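Local atomic coordinates of glutathione S-transferase (Bombyx mori, PDB entry 5ZFG), a protein that probably transfers glutathione to electrophilic compounds as a glutathione S-transferase, and metabolises the insecticide diazinon in the silkworm. Residues Phe101-Met115 / Pro162-Phe175. Numbering follows the deposited sequence.
Sequences FNLSSYYANISAYTM and PLINSTMTLEAIDF
Tyr106 reaches across to Thr167 and links the two helices by a hydrogen bond: its OH donates to Thr167 OG1 at 2.8 Å, with the acceptor lying in the plane of the ring at its edge. Thr167 OG1 in turn donates to Leu163 O (2.8 Å), extending the bond into a short relay that ends on the backbone of its own helix. Further along, Thr169 OG1 sits between its backbone N and carbonyl carbon (chi1 71°), which lets it donate to Ser166 O while standing 3.2 Å from Thr114 OG1.

Apolar packing fills in around these hydroxyls. Leu163 CD2 lies 3.6 Å from Tyr106 CD2 and also touches Phe101. Ile110 CD1 lies over one face of the Tyr106 ring, displaced toward its rim, and meets Leu170 CD1 at 3.8 Å. The Thr114 methyl CG2 packs against Leu170 CD2 and Ile173 CD1, and beyond it Tyr113 CE2 approaches the edge of the Phe175 ring.

Helical segments 101-114 and 162-172 run nearly parallel, their axes 9.3 Å apart at closest approach and inclined by 19°. Trp186 of helix 181-193 packs on Leu163 and Thr167. The pair is part of the all-helical C-terminal domain of the glutathione transferase fold.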
loop_
_atom_site.group_PDB
_atom_site.type_symbol
_atom_site.label_atom_id
_atom_site.label_comp_id
_atom_site.label_asym_id
_atom_site.label_seq_id
_atom_site.Cartn_x
_atom_site.Cartn_y
_atom_site.Cartn_z
ATOM N N PHE B 101 1.211 -0.245 6.224
ATOM C CA PHE B 101 2.284 -0.698 7.109
ATOM C C PHE B 101 2.531 -2.192 6.941
ATOM O O PHE B 101 3.679 -2.639 6.907
ATOM C CB PHE B 101 1.914 -0.357 8.563
ATOM C CG PHE B 101 2.754 -1.080 9.618
ATOM C CD1 PHE B 101 4.103 -0.836 9.731
ATOM C CD2 PHE B 101 2.159 -1.969 10.512
ATOM C CE1 PHE B 101 4.883 -1.486 10.697
ATOM C CE2 PHE B 101 2.925 -2.633 11.485
ATOM C CZ PHE B 101 4.289 -2.382 11.572
ATOM N N ASN B 102 1.467 -2.980 6.783
ATOM C CA ASN B 102 1.685 -4.399 6.516
ATOM C C ASN B 102 2.388 -4.615 5.186
ATOM O O ASN B 102 3.328 -5.414 5.092
ATOM C CB ASN B 102 0.368 -5.179 6.529
ATOM C CG ASN B 102 0.618 -6.662 6.417
ATOM O OD1 ASN B 102 1.080 -7.275 7.373
ATOM N ND2 ASN B 102 0.351 -7.244 5.244
ATOM N N LEU B 103 1.946 -3.915 4.146
ATOM C CA LEU B 103 2.510 -4.099 2.813
ATOM C C LEU B 103 3.948 -3.603 2.743
ATOM O O LEU B 103 4.816 -4.273 2.160
ATOM C CB LEU B 103 1.649 -3.361 1.782
ATOM C CG LEU B 103 2.151 -3.267 0.328
ATOM C CD1 LEU B 103 2.386 -4.644 -0.281
ATOM C CD2 LEU B 103 1.161 -2.497 -0.535
ATOM N N SER B 104 4.214 -2.440 3.338
ATOM C CA SER B 104 5.513 -1.791 3.169
ATOM C C SER B 104 6.588 -2.354 4.086
ATOM O O SER B 104 7.776 -2.290 3.738
ATOM C CB SER B 104 5.401 -0.293 3.438
ATOM O OG SER B 104 5.287 -0.019 4.832
ATOM N N SER B 105 6.217 -2.885 5.253
ATOM C CA SER B 105 7.195 -3.146 6.306
ATOM C C SER B 105 6.965 -4.466 7.041
ATOM O O SER B 105 7.847 -5.330 7.097
ATOM C CB SER B 105 7.180 -1.990 7.315
ATOM O OG SER B 105 7.246 -0.732 6.655
ATOM N N TYR B 106 5.783 -4.609 7.651
ATOM C CA TYR B 106 5.551 -5.722 8.571
ATOM C C TYR B 106 5.628 -7.058 7.845
ATOM O O TYR B 106 6.424 -7.930 8.210
ATOM C CB TYR B 106 4.196 -5.561 9.269
ATOM C CG TYR B 106 3.939 -6.475 10.468
ATOM C CD1 TYR B 106 4.481 -6.193 11.724
ATOM C CD2 TYR B 106 3.114 -7.596 10.351
ATOM C CE1 TYR B 106 4.213 -7.010 12.831
ATOM C CE2 TYR B 106 2.843 -8.414 11.447
ATOM C CZ TYR B 106 3.397 -8.123 12.681
ATOM O OH TYR B 106 3.118 -8.952 13.757
ATOM N N TYR B 107 4.791 -7.241 6.822
ATOM C CA TYR B 107 4.855 -8.470 6.030
ATOM C C TYR B 107 6.181 -8.578 5.277
ATOM O O TYR B 107 6.747 -9.672 5.155
ATOM C CB TYR B 107 3.659 -8.521 5.072
ATOM C CG TYR B 107 3.523 -9.795 4.284
ATOM C CD1 TYR B 107 3.677 -11.031 4.896
ATOM C CD2 TYR B 107 3.228 -9.760 2.923
ATOM C CE1 TYR B 107 3.551 -12.214 4.161
ATOM C CE2 TYR B 107 3.076 -10.930 2.185
ATOM C CZ TYR B 107 3.247 -12.155 2.809
ATOM O OH TYR B 107 3.099 -13.318 2.079
ATOM N N ALA B 108 6.705 -7.452 4.788
ATOM C CA ALA B 108 7.954 -7.466 4.032
ATOM C C ALA B 108 9.097 -8.026 4.868
ATOM O O ALA B 108 9.852 -8.888 4.403
ATOM C CB ALA B 108 8.284 -6.055 3.551
ATOM N N ASN B 109 9.222 -7.560 6.117
ATOM C CA ASN B 109 10.307 -8.000 6.996
ATOM C C ASN B 109 10.048 -9.393 7.550
ATOM O O ASN B 109 10.961 -10.223 7.596
ATOM C CB ASN B 109 10.488 -7.025 8.166
ATOM C CG ASN B 109 11.199 -5.760 7.776
ATOM O OD1 ASN B 109 11.770 -5.670 6.700
ATOM N ND2 ASN B 109 11.165 -4.766 8.659
ATOM N N ILE B 110 8.824 -9.653 8.017
ATOM C CA ILE B 110 8.541 -10.948 8.632
ATOM C C ILE B 110 8.692 -12.063 7.602
ATOM O O ILE B 110 9.377 -13.061 7.848
ATOM C CB ILE B 110 7.155 -10.943 9.300
ATOM C CG1 ILE B 110 7.255 -10.192 10.627
ATOM C CG2 ILE B 110 6.642 -12.376 9.516
ATOM C CD1 ILE B 110 5.920 -9.915 11.287
ATOM N N SER B 111 8.104 -11.887 6.411
ATOM C CA SER B 111 8.116 -12.955 5.423
ATOM C C SER B 111 9.511 -13.197 4.872
ATOM O O SER B 111 9.836 -14.334 4.526
ATOM C CB SER B 111 7.149 -12.652 4.278
ATOM O OG SER B 111 7.652 -11.600 3.478
ATOM N N ALA B 112 10.352 -12.155 4.785
ATOM C CA ALA B 112 11.733 -12.379 4.368
ATOM C C ALA B 112 12.422 -13.363 5.298
ATOM O O ALA B 112 13.248 -14.173 4.858
ATOM C CB ALA B 112 12.497 -11.053 4.312
ATOM N N TYR B 113 12.065 -13.342 6.576
ATOM C CA TYR B 113 12.682 -14.250 7.522
ATOM C C TYR B 113 11.966 -15.598 7.587
ATOM O O TYR B 113 12.615 -16.652 7.535
ATOM C CB TYR B 113 12.697 -13.599 8.895
ATOM C CG TYR B 113 13.487 -14.359 9.917
ATOM C CD1 TYR B 113 14.861 -14.169 10.029
ATOM C CD2 TYR B 113 12.867 -15.255 10.780
ATOM C CE1 TYR B 113 15.593 -14.848 10.982
ATOM C CE2 TYR B 113 13.597 -15.950 11.733
ATOM C CZ TYR B 113 14.960 -15.735 11.826
ATOM O OH TYR B 113 15.709 -16.412 12.764
ATOM N N THR B 114 10.632 -15.587 7.719
ATOM C CA THR B 114 9.905 -16.847 7.836
ATOM C C THR B 114 9.891 -17.638 6.527
ATOM O O THR B 114 9.484 -18.803 6.545
ATOM C CB THR B 114 8.469 -16.615 8.347
ATOM O OG1 THR B 114 7.770 -15.701 7.500
ATOM C CG2 THR B 114 8.476 -16.047 9.767
ATOM N N MET B 115 10.374 -17.070 5.421
ATOM C CA MET B 115 10.570 -17.795 4.170
ATOM C C MET B 115 12.055 -17.945 3.843
ATOM O O MET B 115 12.912 -17.235 4.375
ATOM C CB MET B 115 9.873 -17.094 2.998
ATOM C CG MET B 115 8.433 -16.659 3.258
ATOM S SD MET B 115 7.216 -17.987 3.251
ATOM C CE MET B 115 6.492 -17.845 4.885
ATOM N N PRO B 162 -4.522 -8.676 7.174
ATOM C CA PRO B 162 -3.139 -8.815 6.699
ATOM C C PRO B 162 -2.153 -8.947 7.843
ATOM O O PRO B 162 -1.213 -9.750 7.743
ATOM C CB PRO B 162 -2.923 -7.535 5.859
ATOM C CG PRO B 162 -4.333 -7.135 5.440
ATOM C CD PRO B 162 -5.148 -7.450 6.654
ATOM N N LEU B 163 -2.358 -8.213 8.946
ATOM C CA LEU B 163 -1.418 -8.332 10.058
ATOM C C LEU B 163 -1.549 -9.688 10.745
ATOM O O LEU B 163 -0.542 -10.277 11.156
ATOM C CB LEU B 163 -1.634 -7.192 11.056
ATOM C CG LEU B 163 -1.392 -5.775 10.480
ATOM C CD1 LEU B 163 -1.995 -4.694 11.378
ATOM C CD2 LEU B 163 0.109 -5.563 10.295
ATOM N N ILE B 164 -2.777 -10.205 10.855
ATOM C CA ILE B 164 -2.964 -11.534 11.443
ATOM C C ILE B 164 -2.199 -12.573 10.634
ATOM O O ILE B 164 -1.441 -13.386 11.172
ATOM C CB ILE B 164 -4.459 -11.893 11.523
ATOM C CG1 ILE B 164 -5.135 -11.170 12.702
ATOM C CG2 ILE B 164 -4.602 -13.430 11.612
ATOM C CD1 ILE B 164 -4.681 -11.671 14.068
ATOM N N ASN B 165 -2.370 -12.541 9.316
ATOM C CA ASN B 165 -1.751 -13.548 8.469
ATOM C C ASN B 165 -0.238 -13.370 8.345
ATOM O O ASN B 165 0.478 -14.359 8.147
ATOM C CB ASN B 165 -2.450 -13.538 7.116
ATOM C CG ASN B 165 -3.859 -14.076 7.226
ATOM O OD1 ASN B 165 -4.054 -15.184 7.744
ATOM N ND2 ASN B 165 -4.844 -13.312 6.773
ATOM N N SER B 166 0.278 -12.144 8.464
ATOM C CA SER B 166 1.725 -11.989 8.599
ATOM C C SER B 166 2.214 -12.648 9.891
ATOM O O SER B 166 3.196 -13.402 9.893
ATOM C CB SER B 166 2.100 -10.505 8.566
ATOM O OG SER B 166 1.778 -9.916 7.308
ATOM N N THR B 167 1.526 -12.373 11.005
ATOM C CA THR B 167 1.918 -12.925 12.302
ATOM C C THR B 167 1.771 -14.442 12.328
ATOM O O THR B 167 2.556 -15.138 12.988
ATOM C CB THR B 167 1.064 -12.288 13.405
ATOM O OG1 THR B 167 1.118 -10.849 13.284
ATOM C CG2 THR B 167 1.567 -12.708 14.789
ATOM N N MET B 168 0.780 -14.962 11.605
ATOM C CA MET B 168 0.592 -16.404 11.507
ATOM C C MET B 168 1.841 -17.096 10.978
ATOM O O MET B 168 2.150 -18.219 11.400
ATOM C CB MET B 168 -0.632 -16.702 10.628
ATOM C CG MET B 168 -0.807 -18.197 10.274
ATOM S SD MET B 168 0.160 -18.707 8.836
ATOM C CE MET B 168 -0.839 -17.929 7.554
ATOM N N THR B 169 2.604 -16.441 10.088
ATOM C CA THR B 169 3.794 -17.096 9.562
ATOM C C THR B 169 4.894 -17.199 10.612
ATOM O O THR B 169 5.753 -18.081 10.504
ATOM C CB THR B 169 4.342 -16.380 8.326
ATOM O OG1 THR B 169 4.915 -15.120 8.711
ATOM C CG2 THR B 169 3.248 -16.175 7.267
ATOM N N LEU B 170 4.887 -16.329 11.625
ATOM C CA LEU B 170 5.794 -16.520 12.747
ATOM C C LEU B 170 5.395 -17.755 13.546
ATOM O O LEU B 170 6.248 -18.583 13.897
ATOM C CB LEU B 170 5.814 -15.276 13.641
ATOM C CG LEU B 170 6.416 -14.035 12.968
ATOM C CD1 LEU B 170 6.058 -12.772 13.746
ATOM C CD2 LEU B 170 7.940 -14.160 12.815
ATOM N N GLU B 171 4.099 -17.911 13.828
ATOM C CA GLU B 171 3.673 -19.123 14.524
ATOM C C GLU B 171 4.012 -20.371 13.716
ATOM O O GLU B 171 4.369 -21.410 14.291
ATOM C CB GLU B 171 2.175 -19.092 14.841
ATOM C CG GLU B 171 1.747 -20.325 15.668
ATOM C CD GLU B 171 0.260 -20.384 16.006
ATOM O OE1 GLU B 171 -0.496 -19.443 15.683
ATOM O OE2 GLU B 171 -0.157 -21.397 16.610
ATOM N N ALA B 172 3.937 -20.283 12.387
ATOM C CA ALA B 172 4.191 -21.446 11.546
ATOM C C ALA B 172 5.603 -21.978 11.716
ATOM O O ALA B 172 5.837 -23.173 11.515
ATOM C CB ALA B 172 3.939 -21.104 10.078
ATOM N N ILE B 173 6.559 -21.116 12.058
ATOM C CA ILE B 173 7.939 -21.545 12.257
ATOM C C ILE B 173 8.303 -21.628 13.741
ATOM O O ILE B 173 9.490 -21.720 14.080
ATOM C CB ILE B 173 8.925 -20.638 11.494
ATOM C CG1 ILE B 173 8.942 -19.219 12.072
ATOM C CG2 ILE B 173 8.602 -20.616 10.011
ATOM C CD1 ILE B 173 10.284 -18.522 11.882
ATOM N N ASP B 174 7.302 -21.601 14.626
ATOM C CA ASP B 174 7.496 -21.698 16.074
ATOM C C ASP B 174 8.336 -20.541 16.611
ATOM O O ASP B 174 9.091 -20.702 17.575
ATOM C CB ASP B 174 8.112 -23.046 16.471
ATOM C CG ASP B 174 7.907 -23.374 17.938
ATOM O OD1 ASP B 174 6.763 -23.268 18.422
ATOM O OD2 ASP B 174 8.894 -23.739 18.607
ATOM N N PHE B 175 8.197 -19.373 15.987
ATOM C CA PHE B 175 8.848 -18.153 16.447
ATOM C C PHE B 175 8.125 -17.641 17.684
ATOM O O PHE B 175 6.925 -17.357 17.630
ATOM C CB PHE B 175 8.814 -17.113 15.326
ATOM C CG PHE B 175 9.696 -15.910 15.557
ATOM C CD1 PHE B 175 9.354 -14.949 16.500
ATOM C CD2 PHE B 175 10.843 -15.725 14.795
ATOM C CE1 PHE B 175 10.152 -13.834 16.706
ATOM C CE2 PHE B 175 11.652 -14.618 14.990
ATOM C CZ PHE B 175 11.306 -13.671 15.952
#